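Local atomic coordinates of yeast glycogen phosphorylase (Saccharomyces cerevisiae, PDB entry 1YGP), a protein that belongs to the carbohydrate phosphorylase family, built on the GT-B fold of two Rossmann-like domains and carrying bound pyridoxal-5'-phosphate. Residues Leu102-Leu107 against Tyr333-Ala338; Trp185-Arg190 against Leu344-Lys349; Arg278-Arg283 against Leu340-Arg345. One frame throughout, in Å; residues are numbered along the deposited sequence.

Interaction 1 (Leu102-Leu107 against Tyr333-Ala338); sequences LSLEFL and YFWCAA. With PLP (pyridoxal-5'-phosphate), chain E.
The hydroxyl of S103, whose backbone lies against the indole of W335, is gripped by two groups: OG donates to the carbonyl O of E105 at 2.8 Å and also bonds to the side-chain amide of N366. These bonds brace the loop that leaves strand 98-102 of the mixed sheet, in a Rossmann-like domain of the GT-B fold, where helix 322-350 packs on the sheet. Within 333-338, W335 supplies nearly all the contact with this loop. Its CG stands anti to the backbone N (chi1 155°), which extends the indole away from the helix so that L102 and L104 meet different parts of it. CD1 of L104 sits over one face in a CH-pi contact, 4.0 Å from the centroid of the six-membered ring of W335 and 25° off the ring normal. At the rim, CB of L102 is 4.0 Å from CZ2 of W335, and the carbonyl carbon of L102 lies near the ring plane. The bond from NE1 to the carbonyl O of Y187 in strand 184-189 fixes the rotation of the indole. Further along, the buried carboxylate of E105 is satisfied by N163 and Y316, while L107 O accepts from R168. The far end of the loop, well clear of the helix segment, reaches the pyridoxal-5'-phosphate pocket, where CD1 of L107 rests 3.8 Å from N1 of the ligand.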
loop_
_atom_site.group_PDB
_atom_site.type_symbol
_atom_site.label_atom_id
_atom_site.label_comp_id
_atom_site.label_asym_id
_atom_site.label_seq_id
_atom_site.Cartn_x
_atom_site.Cartn_y
_atom_site.Cartn_z
ATOM N N LEU A 102 -16.820 7.167 -19.152
ATOM C CA LEU A 102 -15.836 7.902 -18.388
ATOM C C LEU A 102 -16.529 8.692 -17.300
ATOM O O LEU A 102 -17.455 9.466 -17.561
ATOM C CB LEU A 102 -15.061 8.811 -19.329
ATOM C CG LEU A 102 -13.792 8.239 -19.980
ATOM C CD1 LEU A 102 -14.007 6.831 -20.521
ATOM C CD2 LEU A 102 -13.400 9.160 -21.095
ATOM N N SER A 103 -16.154 8.477 -16.053
ATOM C CA SER A 103 -16.762 9.205 -14.968
ATOM C C SER A 103 -15.663 9.540 -13.971
ATOM O O SER A 103 -14.740 8.758 -13.694
ATOM C CB SER A 103 -17.802 8.364 -14.292
ATOM O OG SER A 103 -18.449 9.143 -13.297
ATOM N N LEU A 104 -15.761 10.754 -13.435
ATOM C CA LEU A 104 -14.793 11.219 -12.450
ATOM C C LEU A 104 -15.031 10.600 -11.086
ATOM O O LEU A 104 -14.164 10.678 -10.224
ATOM C CB LEU A 104 -14.854 12.738 -12.295
ATOM C CG LEU A 104 -13.667 13.419 -11.675
ATOM C CD1 LEU A 104 -12.399 13.060 -12.418
ATOM C CD2 LEU A 104 -13.896 14.912 -11.733
ATOM N N GLU A 105 -16.196 10.017 -10.845
ATOM C CA GLU A 105 -16.429 9.403 -9.567
ATOM C C GLU A 105 -17.365 8.233 -9.770
ATOM O O GLU A 105 -18.260 8.298 -10.618
ATOM C CB GLU A 105 -17.016 10.428 -8.620
ATOM C CG GLU A 105 -18.197 11.232 -9.123
ATOM C CD GLU A 105 -18.793 12.090 -8.033
ATOM O OE1 GLU A 105 -19.414 11.544 -7.132
ATOM O OE2 GLU A 105 -18.651 13.303 -8.078
ATOM N N PHE A 106 -17.103 7.142 -9.070
ATOM C CA PHE A 106 -17.888 5.937 -9.136
ATOM C C PHE A 106 -18.129 5.671 -7.649
ATOM O O PHE A 106 -17.206 5.399 -6.868
ATOM C CB PHE A 106 -17.081 4.794 -9.804
ATOM C CG PHE A 106 -16.909 4.875 -11.328
ATOM C CD1 PHE A 106 -17.863 4.298 -12.183
ATOM C CD2 PHE A 106 -15.806 5.521 -11.902
ATOM C CE1 PHE A 106 -17.716 4.360 -13.579
ATOM C CE2 PHE A 106 -15.659 5.585 -13.299
ATOM C CZ PHE A 106 -16.615 5.002 -14.135
ATOM N N LEU A 107 -19.371 5.836 -7.182
ATOM C CA LEU A 107 -19.667 5.637 -5.772
ATOM C C LEU A 107 -19.993 4.165 -5.645
ATOM O O LEU A 107 -21.150 3.737 -5.623
ATOM C CB LEU A 107 -20.879 6.437 -5.312
ATOM C CG LEU A 107 -20.787 7.476 -4.204
ATOM C CD1 LEU A 107 -22.161 7.540 -3.544
ATOM C CD2 LEU A 107 -19.742 7.128 -3.170
ATOM N N TYR A 333 -6.826 15.765 -17.075
ATOM C CA TYR A 333 -6.066 15.372 -18.240
ATOM C C TYR A 333 -5.528 13.961 -18.015
ATOM O O TYR A 333 -5.878 13.109 -18.832
ATOM C CB TYR A 333 -4.885 16.309 -18.523
ATOM C CG TYR A 333 -4.183 15.894 -19.809
ATOM C CD1 TYR A 333 -4.925 15.442 -20.904
ATOM C CD2 TYR A 333 -2.795 15.876 -19.870
ATOM C CE1 TYR A 333 -4.284 14.956 -22.038
ATOM C CE2 TYR A 333 -2.143 15.396 -21.005
ATOM C CZ TYR A 333 -2.895 14.932 -22.076
ATOM O OH TYR A 333 -2.282 14.393 -23.185
ATOM N N PHE A 334 -4.760 13.649 -16.953
ATOM C CA PHE A 334 -4.211 12.321 -16.640
ATOM C C PHE A 334 -5.193 11.154 -16.874
ATOM O O PHE A 334 -4.920 10.185 -17.587
ATOM C CB PHE A 334 -3.741 12.397 -15.187
ATOM C CG PHE A 334 -3.270 11.094 -14.564
ATOM C CD1 PHE A 334 -2.010 10.586 -14.869
ATOM C CD2 PHE A 334 -4.127 10.379 -13.725
ATOM C CE1 PHE A 334 -1.612 9.361 -14.350
ATOM C CE2 PHE A 334 -3.718 9.149 -13.208
ATOM C CZ PHE A 334 -2.460 8.636 -13.524
ATOM N N TRP A 335 -6.398 11.240 -16.354
ATOM C CA TRP A 335 -7.385 10.206 -16.533
ATOM C C TRP A 335 -7.873 10.181 -17.959
ATOM O O TRP A 335 -7.986 9.064 -18.479
ATOM C CB TRP A 335 -8.494 10.481 -15.541
ATOM C CG TRP A 335 -9.901 9.969 -15.799
ATOM C CD1 TRP A 335 -10.272 8.643 -15.835
ATOM C CD2 TRP A 335 -10.951 10.831 -15.931
ATOM N NE1 TRP A 335 -11.580 8.676 -15.974
ATOM C CE2 TRP A 335 -12.025 9.954 -16.035
ATOM C CE3 TRP A 335 -11.119 12.212 -15.967
ATOM C CZ2 TRP A 335 -13.301 10.494 -16.172
ATOM C CZ3 TRP A 335 -12.400 12.722 -16.108
ATOM C CH2 TRP A 335 -13.485 11.871 -16.207
ATOM N N CYS A 336 -8.156 11.314 -18.629
ATOM C CA CYS A 336 -8.582 11.286 -20.035
ATOM C C CYS A 336 -7.545 10.708 -21.002
ATOM O O CYS A 336 -7.836 9.890 -21.875
ATOM C CB CYS A 336 -8.925 12.681 -20.470
ATOM S SG CYS A 336 -10.509 13.124 -19.736
ATOM N N ALA A 337 -6.300 11.075 -20.759
ATOM C CA ALA A 337 -5.145 10.662 -21.511
ATOM C C ALA A 337 -4.902 9.153 -21.470
ATOM O O ALA A 337 -4.900 8.479 -22.511
ATOM C CB ALA A 337 -3.936 11.384 -20.943
ATOM N N ALA A 338 -4.702 8.615 -20.259
ATOM C CA ALA A 338 -4.445 7.206 -20.035
ATOM C C ALA A 338 -5.602 6.337 -20.524
ATOM O O ALA A 338 -5.407 5.375 -21.274
ATOM C CB ALA A 338 -4.242 6.989 -18.566
HETATM N N1 PLP E . -24.964 9.527 -1.908
HETATM C C2 PLP E . -25.320 8.267 -1.527
HETATM C C2A PLP E . -24.560 7.618 -0.399
HETATM C C3 PLP E . -26.341 7.598 -2.186
HETATM O O3 PLP E . -26.651 6.305 -1.848
HETATM C C4 PLP E . -27.020 8.217 -3.224
HETATM C C4A PLP E . -28.248 7.723 -3.671
HETATM C C5 PLP E . -26.634 9.494 -3.605
HETATM C C6 PLP E . -25.613 10.135 -2.942
HETATM C C5A PLP E . -27.417 10.269 -4.694
HETATM O O4P PLP E . -28.504 10.975 -4.075
HETATM P P PLP E . -28.871 12.479 -4.396
HETATM O O1P PLP E . -28.416 12.739 -5.779
HETATM O O2P PLP E . -30.480 12.418 -4.419
HETATM O O3P PLP E . -28.487 13.313 -3.227
#

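Interaction 2 (Trp185-Arg190 against Leu344-Lys349); sequences WGYGLR and LRRFKK. With PO4 (phosphate ion), chain C.
A cation-pi contact joins helix 322-350 to strand 184-189 of the mixed sheet, in a Rossmann-like domain of the GT-B fold, and the arginine that makes it also helps to bind a phosphate ion. R346 brings its guanidinium over one face of W185, tilted, with CZ 4.1 Å from the centroid of the six-membered ring and 26° off its normal. The two planes are well inclined to each other, so this is not a parallel stack. Y187, two residues along the strand, meets the edge of the same guanidinium: NH1 of R346 donates to OH of Y187 over 3.1 Å at 160°, almost exactly in the guanidinium plane and with the phenol ring nearly coplanar. The same hydroxyl is also hydrogen-bonded to D342. A bend at chi3 of R346 (-60°) turns the group so that NE donates to O1 of the phosphate at 3.0 Å, while NH2 makes a weak bond of 3.3 Å to O2. R345 adds a nearly straight bond from NH2 to phosphate O4 at 2.8 Å, and CE of K349 comes within 3.6 Å of that same O4. The backbone N of T8 also bonds to the ion. Around the arginine, Y100 takes a second bond from NH1, D342 forms a salt bridge with NH2, and Q88 holds NE1 of W185. With its edges shared among phenols, carboxylate and phosphate and one face against an indole, R346 is firmly oriented, and the basic cluster is consistent with a site that accepts an anion, here a phosphate probably taken from the crystallisation liquor.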
loop_
_atom_site.group_PDB
_atom_site.type_symbol
_atom_site.label_atom_id
_atom_site.label_comp_id
_atom_site.label_asym_id
_atom_site.label_seq_id
_atom_site.Cartn_x
_atom_site.Cartn_y
_atom_site.Cartn_z
ATOM N N TRP A 185 -16.908 -0.838 -20.242
ATOM C CA TRP A 185 -15.844 -0.644 -19.300
ATOM C C TRP A 185 -16.007 0.762 -18.757
ATOM O O TRP A 185 -16.389 1.687 -19.496
ATOM C CB TRP A 185 -14.483 -0.728 -19.960
ATOM C CG TRP A 185 -13.853 -2.107 -19.967
ATOM C CD1 TRP A 185 -14.618 -3.230 -20.079
ATOM C CD2 TRP A 185 -12.510 -2.382 -19.874
ATOM N NE1 TRP A 185 -13.769 -4.219 -20.063
ATOM C CE2 TRP A 185 -12.510 -3.770 -19.942
ATOM C CE3 TRP A 185 -11.311 -1.707 -19.744
ATOM C CZ2 TRP A 185 -11.327 -4.507 -19.884
ATOM C CZ3 TRP A 185 -10.127 -2.433 -19.683
ATOM C CH2 TRP A 185 -10.130 -3.821 -19.752
ATOM N N GLY A 186 -15.718 0.946 -17.470
ATOM C CA GLY A 186 -15.729 2.271 -16.877
ATOM C C GLY A 186 -14.285 2.697 -16.631
ATOM O O GLY A 186 -13.478 1.851 -16.254
ATOM N N TYR A 187 -13.866 3.932 -16.838
ATOM C CA TYR A 187 -12.515 4.338 -16.546
ATOM C C TYR A 187 -12.615 5.441 -15.524
ATOM O O TYR A 187 -13.467 6.324 -15.696
ATOM C CB TYR A 187 -11.792 4.911 -17.760
ATOM C CG TYR A 187 -11.225 3.888 -18.723
ATOM C CD1 TYR A 187 -9.987 3.303 -18.482
ATOM C CD2 TYR A 187 -11.974 3.512 -19.832
ATOM C CE1 TYR A 187 -9.499 2.326 -19.353
ATOM C CE2 TYR A 187 -11.499 2.542 -20.704
ATOM C CZ TYR A 187 -10.266 1.955 -20.459
ATOM O OH TYR A 187 -9.799 0.996 -21.332
ATOM N N GLY A 188 -11.735 5.483 -14.521
ATOM C CA GLY A 188 -11.766 6.514 -13.493
ATOM C C GLY A 188 -10.432 6.637 -12.771
ATOM O O GLY A 188 -9.391 6.228 -13.308
ATOM N N LEU A 189 -10.411 7.173 -11.542
ATOM C CA LEU A 189 -9.167 7.358 -10.802
ATOM C C LEU A 189 -9.221 6.596 -9.485
ATOM O O LEU A 189 -10.290 6.386 -8.920
ATOM C CB LEU A 189 -8.961 8.820 -10.537
ATOM C CG LEU A 189 -8.707 9.684 -11.747
ATOM C CD1 LEU A 189 -9.104 11.134 -11.497
ATOM C CD2 LEU A 189 -7.253 9.527 -12.100
ATOM N N ARG A 190 -8.104 6.127 -8.965
ATOM C CA ARG A 190 -8.112 5.341 -7.762
ATOM C C ARG A 190 -7.667 6.319 -6.692
ATOM O O ARG A 190 -6.475 6.481 -6.436
ATOM C CB ARG A 190 -7.136 4.203 -7.925
ATOM C CG ARG A 190 -7.403 3.092 -6.954
ATOM C CD ARG A 190 -6.303 2.056 -7.060
ATOM N NE ARG A 190 -5.151 2.480 -6.292
ATOM C CZ ARG A 190 -4.681 1.764 -5.273
ATOM N NH1 ARG A 190 -5.220 0.611 -4.882
ATOM N NH2 ARG A 190 -3.645 2.245 -4.609
ATOM N N LEU A 344 -7.538 3.233 -27.454
ATOM C CA LEU A 344 -7.033 3.052 -28.801
ATOM C C LEU A 344 -6.103 1.830 -28.924
ATOM O O LEU A 344 -6.017 1.214 -30.001
ATOM C CB LEU A 344 -6.264 4.273 -29.255
ATOM C CG LEU A 344 -6.806 5.653 -28.953
ATOM C CD1 LEU A 344 -6.047 6.665 -29.763
ATOM C CD2 LEU A 344 -8.265 5.751 -29.348
ATOM N N ARG A 345 -5.394 1.426 -27.855
ATOM C CA ARG A 345 -4.487 0.285 -27.929
ATOM C C ARG A 345 -5.270 -0.981 -28.257
ATOM O O ARG A 345 -4.969 -1.732 -29.187
ATOM C CB ARG A 345 -3.760 0.065 -26.612
ATOM C CG ARG A 345 -2.736 -1.025 -26.875
ATOM C CD ARG A 345 -2.246 -1.910 -25.745
ATOM N NE ARG A 345 -3.357 -2.608 -25.158
ATOM C CZ ARG A 345 -3.848 -2.156 -24.008
ATOM N NH1 ARG A 345 -3.315 -1.073 -23.402
ATOM N NH2 ARG A 345 -4.910 -2.764 -23.484
ATOM N N ARG A 346 -6.336 -1.175 -27.495
ATOM C CA ARG A 346 -7.226 -2.299 -27.675
ATOM C C ARG A 346 -7.761 -2.282 -29.106
ATOM O O ARG A 346 -7.762 -3.330 -29.755
ATOM C CB ARG A 346 -8.315 -2.160 -26.642
ATOM C CG ARG A 346 -9.224 -3.354 -26.543
ATOM C CD ARG A 346 -10.142 -3.263 -25.331
ATOM N NE ARG A 346 -9.349 -3.205 -24.118
ATOM C CZ ARG A 346 -9.438 -2.160 -23.295
ATOM N NH1 ARG A 346 -10.267 -1.147 -23.557
ATOM N NH2 ARG A 346 -8.631 -2.098 -22.232
ATOM N N PHE A 347 -8.098 -1.095 -29.660
ATOM C CA PHE A 347 -8.631 -0.949 -31.026
ATOM C C PHE A 347 -7.618 -1.410 -32.053
ATOM O O PHE A 347 -7.975 -2.104 -33.016
ATOM C CB PHE A 347 -8.996 0.513 -31.379
ATOM C CG PHE A 347 -9.622 0.713 -32.762
ATOM C CD1 PHE A 347 -10.919 0.246 -33.035
ATOM C CD2 PHE A 347 -8.901 1.372 -33.768
ATOM C CE1 PHE A 347 -11.486 0.439 -34.300
ATOM C CE2 PHE A 347 -9.471 1.562 -35.032
ATOM C CZ PHE A 347 -10.765 1.096 -35.299
ATOM N N LYS A 348 -6.344 -1.083 -31.868
ATOM C CA LYS A 348 -5.390 -1.498 -32.871
ATOM C C LYS A 348 -5.157 -2.991 -32.825
ATOM O O LYS A 348 -4.734 -3.513 -33.851
ATOM C CB LYS A 348 -4.110 -0.761 -32.702
ATOM C CG LYS A 348 -4.377 0.712 -32.978
ATOM C CD LYS A 348 -3.043 1.388 -33.079
ATOM C CE LYS A 348 -3.143 2.763 -32.520
ATOM N NZ LYS A 348 -1.829 3.374 -32.600
ATOM N N LYS A 349 -5.478 -3.772 -31.790
ATOM C CA LYS A 349 -5.389 -5.224 -31.937
ATOM C C LYS A 349 -6.398 -5.672 -32.983
ATOM O O LYS A 349 -6.229 -6.730 -33.573
ATOM C CB LYS A 349 -5.782 -6.042 -30.729
ATOM C CG LYS A 349 -4.977 -6.038 -29.464
ATOM C CD LYS A 349 -5.744 -7.099 -28.703
ATOM C CE LYS A 349 -5.266 -7.190 -27.279
ATOM N NZ LYS A 349 -5.762 -8.406 -26.668
HETATM P P PO4 C . -6.959 -5.772 -23.507
HETATM O O1 PO4 C . -8.349 -6.069 -23.899
HETATM O O2 PO4 C . -6.999 -4.988 -22.259
HETATM O O3 PO4 C . -6.201 -7.037 -23.278
HETATM O O4 PO4 C . -6.274 -5.008 -24.568
#

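Interaction 3 (Arg278-Arg283 against Leu340-Arg345); sequences RLWQAR and LHDILR. With PO4 (phosphate ion), chain C.
With CG anti to the backbone N in both residues (chi1 178° in R278, -170° in D342), the side chains of R278 and D342 extend toward each other from strand and helix, and a bend at chi3 of R278 (-81°) swings its guanidinium onto the carboxylate. NH1 of R278 and OD2 of D342 form a salt bridge at 2.9 Å. Although the two planes are almost parallel, OD2 approaches the guanidinium obliquely, and the hydrogen bond within the bridge is bent and weak. The other carboxylate oxygen serves R345, which also binds the phosphate ion, on the next turn of the helix: OD1 of D342 lies 2.9 Å from NH1 and 3.0 Å from NH2 of R345, again weakly bonded. OD2 has further partners in the hydroxyl of Y187 and in R346. Three arginines thus converge on one carboxylate, an environment likely to stabilise its negative charge. D263 pairs with NE of R278. Beside the ion pair, W280 turns the edge of its indole to the helix, with CZ2 4.1 Å from CB of D342, and NE1 bonds to OG of S339. CG of R278 lies above one face of that indole, so the tryptophan flanks the aliphatic part of the arginine. The whole is a salt-bridge network centred on a buried carboxylate that ties helix 322-350 to strand 274-284, within the helix-on-sheet packing of a Rossmann-like GT-B domain.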
loop_
_atom_site.group_PDB
_atom_site.type_symbol
_atom_site.label_atom_id
_atom_site.label_comp_id
_atom_site.label_asym_id
_atom_site.label_seq_id
_atom_site.Cartn_x
_atom_site.Cartn_y
_atom_site.Cartn_z
ATOM N N ARG A 278 -11.712 0.132 -14.739
ATOM C CA ARG A 278 -10.280 0.282 -14.731
ATOM C C ARG A 278 -9.999 1.659 -14.168
ATOM O O ARG A 278 -10.459 2.685 -14.687
ATOM C CB ARG A 278 -9.721 0.146 -16.142
ATOM C CG ARG A 278 -8.211 0.368 -16.118
ATOM C CD ARG A 278 -7.527 -0.143 -17.356
ATOM N NE ARG A 278 -7.338 -1.577 -17.243
ATOM C CZ ARG A 278 -6.534 -2.279 -18.041
ATOM N NH1 ARG A 278 -5.854 -1.695 -19.025
ATOM N NH2 ARG A 278 -6.365 -3.579 -17.810
ATOM N N LEU A 279 -9.257 1.674 -13.071
ATOM C CA LEU A 279 -8.980 2.906 -12.366
ATOM C C LEU A 279 -7.477 3.144 -12.505
ATOM O O LEU A 279 -6.726 2.175 -12.643
ATOM C CB LEU A 279 -9.411 2.720 -10.915
ATOM C CG LEU A 279 -10.786 2.110 -10.676
ATOM C CD1 LEU A 279 -10.710 1.255 -9.440
ATOM C CD2 LEU A 279 -11.843 3.180 -10.565
ATOM N N TRP A 280 -7.015 4.387 -12.511
ATOM C CA TRP A 280 -5.620 4.690 -12.674
ATOM C C TRP A 280 -5.066 5.258 -11.389
ATOM O O TRP A 280 -5.741 6.033 -10.712
ATOM C CB TRP A 280 -5.408 5.735 -13.774
ATOM C CG TRP A 280 -5.941 5.319 -15.137
ATOM C CD1 TRP A 280 -7.132 5.792 -15.649
ATOM C CD2 TRP A 280 -5.346 4.389 -15.939
ATOM N NE1 TRP A 280 -7.295 5.143 -16.776
ATOM C CE2 TRP A 280 -6.267 4.297 -16.993
ATOM C CE3 TRP A 280 -4.185 3.612 -15.920
ATOM C CZ2 TRP A 280 -6.019 3.400 -18.036
ATOM C CZ3 TRP A 280 -3.951 2.722 -16.971
ATOM C CH2 TRP A 280 -4.863 2.613 -18.019
ATOM N N GLN A 281 -3.826 4.915 -11.058
ATOM C CA GLN A 281 -3.071 5.471 -9.936
ATOM C C GLN A 281 -1.911 6.219 -10.563
ATOM O O GLN A 281 -1.339 5.661 -11.512
ATOM C CB GLN A 281 -2.533 4.362 -9.089
ATOM C CG GLN A 281 -1.460 4.762 -8.094
ATOM C CD GLN A 281 -1.117 3.577 -7.237
ATOM O OE1 GLN A 281 -1.646 3.476 -6.140
ATOM N NE2 GLN A 281 -0.298 2.619 -7.656
ATOM N N ALA A 282 -1.531 7.413 -10.105
ATOM C CA ALA A 282 -0.413 8.109 -10.723
ATOM C C ALA A 282 0.880 7.722 -10.061
ATOM O O ALA A 282 0.903 7.649 -8.831
ATOM C CB ALA A 282 -0.497 9.597 -10.579
ATOM N N ARG A 283 1.954 7.444 -10.793
ATOM C CA ARG A 283 3.239 7.076 -10.213
ATOM C C ARG A 283 4.315 7.950 -10.846
ATOM O O ARG A 283 4.077 8.471 -11.939
ATOM C CB ARG A 283 3.529 5.616 -10.466
ATOM C CG ARG A 283 2.658 4.735 -9.561
ATOM C CD ARG A 283 3.132 3.294 -9.678
ATOM N NE ARG A 283 2.202 2.319 -9.127
ATOM C CZ ARG A 283 2.263 1.011 -9.446
ATOM N NH1 ARG A 283 3.192 0.531 -10.283
ATOM N NH2 ARG A 283 1.345 0.166 -8.977
ATOM N N LEU A 340 -7.955 7.131 -22.839
ATOM C CA LEU A 340 -8.037 7.124 -24.293
ATOM C C LEU A 340 -6.945 6.250 -24.865
ATOM O O LEU A 340 -7.201 5.448 -25.759
ATOM C CB LEU A 340 -7.889 8.514 -24.850
ATOM C CG LEU A 340 -9.093 9.026 -25.584
ATOM C CD1 LEU A 340 -9.407 8.098 -26.720
ATOM C CD2 LEU A 340 -10.300 9.041 -24.677
ATOM N N HIS A 341 -5.743 6.311 -24.298
ATOM C CA HIS A 341 -4.635 5.487 -24.738
ATOM C C HIS A 341 -4.981 4.011 -24.700
ATOM O O HIS A 341 -4.651 3.257 -25.627
ATOM C CB HIS A 341 -3.437 5.726 -23.855
ATOM C CG HIS A 341 -2.194 4.972 -24.282
ATOM N ND1 HIS A 341 -2.002 3.664 -24.402
ATOM C CD2 HIS A 341 -1.007 5.587 -24.603
ATOM C CE1 HIS A 341 -0.760 3.459 -24.772
ATOM N NE2 HIS A 341 -0.177 4.621 -24.891
ATOM N N ASP A 342 -5.577 3.584 -23.588
ATOM C CA ASP A 342 -5.919 2.189 -23.406
ATOM C C ASP A 342 -7.054 1.846 -24.380
ATOM O O ASP A 342 -7.009 0.782 -25.000
ATOM C CB ASP A 342 -6.284 2.005 -21.924
ATOM C CG ASP A 342 -6.445 0.561 -21.492
ATOM O OD1 ASP A 342 -5.767 -0.324 -21.986
ATOM O OD2 ASP A 342 -7.271 0.287 -20.638
ATOM N N ILE A 343 -7.987 2.778 -24.628
ATOM C CA ILE A 343 -9.087 2.587 -25.567
ATOM C C ILE A 343 -8.557 2.506 -26.998
ATOM O O ILE A 343 -9.079 1.702 -27.754
ATOM C CB ILE A 343 -10.086 3.762 -25.368
ATOM C CG1 ILE A 343 -10.835 3.504 -24.068
ATOM C CG2 ILE A 343 -11.042 3.927 -26.556
ATOM C CD1 ILE A 343 -11.483 4.769 -23.475
ATOM N N LEU A 344 -7.538 3.233 -27.454
ATOM C CA LEU A 344 -7.033 3.052 -28.801
ATOM C C LEU A 344 -6.103 1.830 -28.924
ATOM O O LEU A 344 -6.017 1.214 -30.001
ATOM C CB LEU A 344 -6.264 4.273 -29.255
ATOM C CG LEU A 344 -6.806 5.653 -28.953
ATOM C CD1 LEU A 344 -6.047 6.665 -29.763
ATOM C CD2 LEU A 344 -8.265 5.751 -29.348
ATOM N N ARG A 345 -5.394 1.426 -27.855
ATOM C CA ARG A 345 -4.487 0.285 -27.929
ATOM C C ARG A 345 -5.270 -0.981 -28.257
ATOM O O ARG A 345 -4.969 -1.732 -29.187
ATOM C CB ARG A 345 -3.760 0.065 -26.612
ATOM C CG ARG A 345 -2.736 -1.025 -26.875
ATOM C CD ARG A 345 -2.246 -1.910 -25.745
ATOM N NE ARG A 345 -3.357 -2.608 -25.158
ATOM C CZ ARG A 345 -3.848 -2.156 -24.008
ATOM N NH1 ARG A 345 -3.315 -1.073 -23.402
ATOM N NH2 ARG A 345 -4.910 -2.764 -23.484
HETATM P P PO4 C . -6.959 -5.772 -23.507
HETATM O O1 PO4 C . -8.349 -6.069 -23.899
HETATM O O2 PO4 C . -6.999 -4.988 -22.259
HETATM O O3 PO4 C . -6.201 -7.037 -23.278
HETATM O O4 PO4 C . -6.274 -5.008 -24.568
#

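In the fold
All three contacts use helix 322-350, whose segments 333-338, 340-345 and 344-349 follow one another and meet loop 102-107 and the neighbouring strands 274-284 and 184-189 in turn. Interactions 2 and 3 lie closest, with centres about 6 Å apart; they share L344 and R345, and the hydroxyl of Y187 is 2.7 Å from OD2 of D342. G186 O lies 2.9 Å from R278 N, joining the strands. Interaction 1, about 9 Å from interaction 3 and 11 Å from interaction 2 between centres, is linked to the latter by W335 NE1 and Y187 O, 3.0 Å apart. Its loop ends at L107 of the pyridoxal-5'-phosphate pocket, though L107 does not touch 333-338; interactions 2 and 3 share the phosphate ion.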